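Local structure of putative lipoprotein (Bacteroides fragilis, 3NQI) at residues A182-R187 with Y224-E229. The protein is of unknown function but is a putative lipoprotein, probably attached to the bacterial cell envelope and possibly lipid-binding. Residues are numbered along the deposited sequence; the frame is centred on the assembly and turned at random.
Sequences AERATR and YNNKLE
With chi1 at -145°, off the usual staggered positions, Asn226 turns its amide to lie beside Arg184. There Asn226 ND2 comes within 3.8 Å of Arg184 CB, and its hydrogen bond goes to Ile181 O in helix 178-183. On the same amide, OD1 accepts from Arg131 NE of strand 123-132. Both polar atoms of this buried group thus have partners, which should fix its rotation. The backbone position of Asn226 sets its CB against two carbonyls. Asn226 CB lies 3.4 Å from Arg184 O and 3.8 Å from Ala182 O. No direct hydrogen bond joins 182-187 to 224-229. Instead one water donates to Ala182 O at 2.6 Å and accepts from Asn226 N at 2.9 Å. The contact joins the last part of helix 178-183, just before strand 186-195, to the loop between the antiparallel strands 214-221 and 234-241. In that loop Asn225 makes an Asx turn. Asn225 OD1 accepts a hydrogen bond from Lys227 N on a lone pair, in the carbonyl plane, at 3.0 Å. Lys227, whose N closes the turn, packs its CG on Ala182 CB at 3.9 Å. The end of the lysine chain leads away from 182-187. Arg184 runs extended from CG to NE, away from the loop. Its guanidinium forms salt bridges from NE to Glu144 and from NH2 to Asp176.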
ATOM      1  N   ALA A 182     -10.588   1.907 -19.844  1.00 26.27           N
ATOM      2  CA  ALA A 182     -10.640   3.319 -20.273  1.00 28.15           C
ATOM      3  C   ALA A 182     -11.877   4.075 -19.761  1.00 29.72           C
ATOM      4  O   ALA A 182     -11.762   5.264 -19.435  1.00 32.61           O
ATOM      5  CB  ALA A 182     -10.534   3.431 -21.810  1.00 28.19           C
ATOM      6  N   GLU A 183     -13.016   3.394 -19.615  1.00 26.97           N
ATOM      7  CA  GLU A 183     -14.253   4.030 -19.188  1.00 30.05           C
ATOM      8  C   GLU A 183     -14.375   4.288 -17.679  1.00 30.27           C
ATOM      9  O   GLU A 183     -15.220   5.069 -17.259  1.00 29.97           O
ATOM     10  CB  GLU A 183     -15.448   3.190 -19.653  1.00 31.46           C
ATOM     11  N   ARG A 184     -13.554   3.631 -16.845  1.00 27.12           N
ATOM     12  CA  ARG A 184     -13.699   3.764 -15.413  1.00 23.35           C
ATOM     13  C   ARG A 184     -13.467   5.202 -14.982  1.00 22.90           C
ATOM     14  O   ARG A 184     -12.470   5.820 -15.366  1.00 23.48           O
ATOM     15  CB  ARG A 184     -12.751   2.805 -14.670  1.00 23.27           C
ATOM     16  CG  ARG A 184     -13.179   1.367 -14.787  1.00 22.99           C
ATOM     17  CD  ARG A 184     -12.144   0.479 -14.175  1.00 21.88           C
ATOM     18  NE  ARG A 184     -12.700  -0.804 -13.785  1.00 22.67           N
ATOM     19  CZ  ARG A 184     -12.915  -1.802 -14.625  1.00 22.03           C
ATOM     20  NH1 ARG A 184     -12.680  -1.671 -15.941  1.00 29.60           N
ATOM     21  NH2 ARG A 184     -13.464  -2.935 -14.185  1.00 28.95           N
ATOM     22  N   ALA A 185     -14.397   5.717 -14.195  1.00 22.18           N
ATOM     23  CA  ALA A 185     -14.411   7.136 -13.784  1.00 25.56           C
ATOM     24  C   ALA A 185     -14.824   7.382 -12.344  1.00 26.15           C
ATOM     25  O   ALA A 185     -14.908   8.556 -11.912  1.00 28.97           O
ATOM     26  CB  ALA A 185     -15.331   8.012 -14.766  1.00 25.91           C
ATOM     27  N   THR A 186     -15.032   6.330 -11.560  1.00 26.60           N
ATOM     28  CA  THR A 186     -15.490   6.512 -10.182  1.00 26.78           C
ATOM     29  C   THR A 186     -14.287   6.617  -9.231  1.00 26.37           C
ATOM     30  O   THR A 186     -13.544   5.680  -9.069  1.00 25.71           O
ATOM     31  CB  THR A 186     -16.452   5.396  -9.776  1.00 28.59           C
ATOM     32  OG1 THR A 186     -17.510   5.334 -10.744  1.00 28.45           O
ATOM     33  CG2 THR A 186     -17.035   5.622  -8.306  1.00 27.79           C
ATOM     34  N   ARG A 187     -14.126   7.769  -8.591  1.00 26.39           N
ATOM     35  CA  ARG A 187     -12.981   7.987  -7.737  1.00 27.93           C
ATOM     36  C   ARG A 187     -13.047   7.123  -6.471  1.00 27.43           C
ATOM     37  O   ARG A 187     -14.096   7.045  -5.826  1.00 27.88           O
ATOM     38  CB  ARG A 187     -12.858   9.460  -7.341  1.00 28.13           C
ATOM     39  CG  ARG A 187     -11.573   9.758  -6.577  1.00 25.86           C
ATOM     40  CD  ARG A 187     -11.481  11.235  -6.239  1.00 32.43           C
ATOM     41  NE  ARG A 187     -12.548  11.621  -5.346  1.00 38.78           N
ATOM     42  CZ  ARG A 187     -13.050  12.849  -5.212  1.00 43.19           C
ATOM     43  NH1 ARG A 187     -12.630  13.865  -5.949  1.00 41.71           N
ATOM     44  NH2 ARG A 187     -14.029  13.052  -4.347  1.00 49.07           N
ATOM     45  N   TYR A 224      -6.656  13.232 -15.415  1.00 29.57           N
ATOM     46  CA  TYR A 224      -7.881  13.571 -16.196  1.00 32.54           C
ATOM     47  C   TYR A 224      -8.758  12.417 -16.607  1.00 30.89           C
ATOM     48  O   TYR A 224      -9.955  12.554 -16.643  1.00 33.46           O
ATOM     49  CB  TYR A 224      -7.496  14.355 -17.440  1.00 34.22           C
ATOM     50  CG  TYR A 224      -6.825  15.627 -17.046  1.00 42.58           C
ATOM     51  CD1 TYR A 224      -7.507  16.568 -16.296  1.00 50.28           C
ATOM     52  CD2 TYR A 224      -5.499  15.870 -17.351  1.00 50.04           C
ATOM     53  CE1 TYR A 224      -6.906  17.733 -15.886  1.00 54.55           C
ATOM     54  CE2 TYR A 224      -4.878  17.054 -16.943  1.00 52.63           C
ATOM     55  CZ  TYR A 224      -5.597  17.971 -16.205  1.00 55.49           C
ATOM     56  OH  TYR A 224      -5.037  19.144 -15.779  1.00 63.78           O
ATOM     57  N   ASN A 225      -8.170  11.287 -16.943  1.00 29.74           N
ATOM     58  CA  ASN A 225      -8.948  10.130 -17.424  1.00 27.93           C
ATOM     59  C   ASN A 225      -8.202   8.853 -17.130  1.00 26.34           C
ATOM     60  O   ASN A 225      -7.090   8.886 -16.634  1.00 21.76           O
ATOM     61  CB  ASN A 225      -9.248  10.282 -18.929  1.00 30.23           C
ATOM     62  CG  ASN A 225      -7.990  10.427 -19.776  1.00 30.43           C
ATOM     63  OD1 ASN A 225      -7.186   9.518 -19.866  1.00 24.46           O
ATOM     64  ND2 ASN A 225      -7.843  11.563 -20.441  1.00 36.76           N
ATOM     65  N   ASN A 226      -8.802   7.722 -17.447  1.00 23.85           N
ATOM     66  CA  ASN A 226      -8.208   6.463 -17.143  1.00 22.69           C
ATOM     67  C   ASN A 226      -7.526   5.795 -18.304  1.00 22.89           C
ATOM     68  O   ASN A 226      -7.391   4.582 -18.326  1.00 21.85           O
ATOM     69  CB  ASN A 226      -9.290   5.534 -16.590  1.00 24.13           C
ATOM     70  CG  ASN A 226      -8.727   4.607 -15.528  1.00 23.64           C
ATOM     71  OD1 ASN A 226      -7.988   5.062 -14.664  1.00 23.67           O
ATOM     72  ND2 ASN A 226      -9.057   3.313 -15.597  1.00 20.39           N
ATOM     73  N   LYS A 227      -7.068   6.583 -19.277  1.00 23.29           N
ATOM     74  CA  LYS A 227      -6.414   6.015 -20.450  1.00 23.34           C
ATOM     75  C   LYS A 227      -4.890   6.050 -20.279  1.00 22.46           C
ATOM     76  O   LYS A 227      -4.287   7.133 -20.157  1.00 24.03           O
ATOM     77  CB  LYS A 227      -6.838   6.794 -21.681  1.00 25.16           C
ATOM     78  CG  LYS A 227      -8.326   6.591 -22.075  1.00 28.85           C
ATOM     79  CD  LYS A 227      -8.757   7.495 -23.249  1.00 33.26           C
ATOM     80  CE  LYS A 227      -8.746   8.975 -22.869  1.00 37.32           C
ATOM     81  NZ  LYS A 227      -9.413   9.832 -23.875  1.00 44.57           N
ATOM     82  N   LEU A 228      -4.251   4.876 -20.257  1.00 23.95           N
ATOM     83  CA  LEU A 228      -2.801   4.820 -20.025  1.00 24.23           C
ATOM     84  C   LEU A 228      -2.030   5.569 -21.135  1.00 25.98           C
ATOM     85  O   LEU A 228      -1.136   6.377 -20.847  1.00 23.23           O
ATOM     86  CB  LEU A 228      -2.305   3.361 -19.986  1.00 26.78           C
ATOM     87  CG  LEU A 228      -0.848   3.126 -19.623  1.00 27.74           C
ATOM     88  CD1 LEU A 228      -0.553   3.682 -18.213  1.00 25.29           C
ATOM     89  CD2 LEU A 228      -0.493   1.643 -19.678  1.00 29.50           C
ATOM     90  N   GLU A 229      -2.387   5.291 -22.385  1.00 26.57           N
ATOM     91  CA  GLU A 229      -1.730   5.892 -23.577  1.00 31.14           C
ATOM     92  C   GLU A 229      -2.202   7.298 -23.934  1.00 32.09           C
ATOM     93  O   GLU A 229      -1.969   7.756 -25.025  1.00 38.35           O
ATOM     94  CB  GLU A 229      -1.887   4.999 -24.815  1.00 32.69           C
ATOM     95  CG  GLU A 229      -1.330   3.579 -24.662  1.00 41.22           C
ATOM     96  CD  GLU A 229       0.128   3.558 -24.186  1.00 56.73           C
ATOM     97  OE1 GLU A 229       0.980   4.312 -24.744  1.00 63.17           O
ATOM     98  OE2 GLU A 229       0.422   2.784 -23.241  1.00 66.88           O
TER
HETATM   99  O   HOH W   1     -11.530   7.635 -18.381  1.00 39.46           O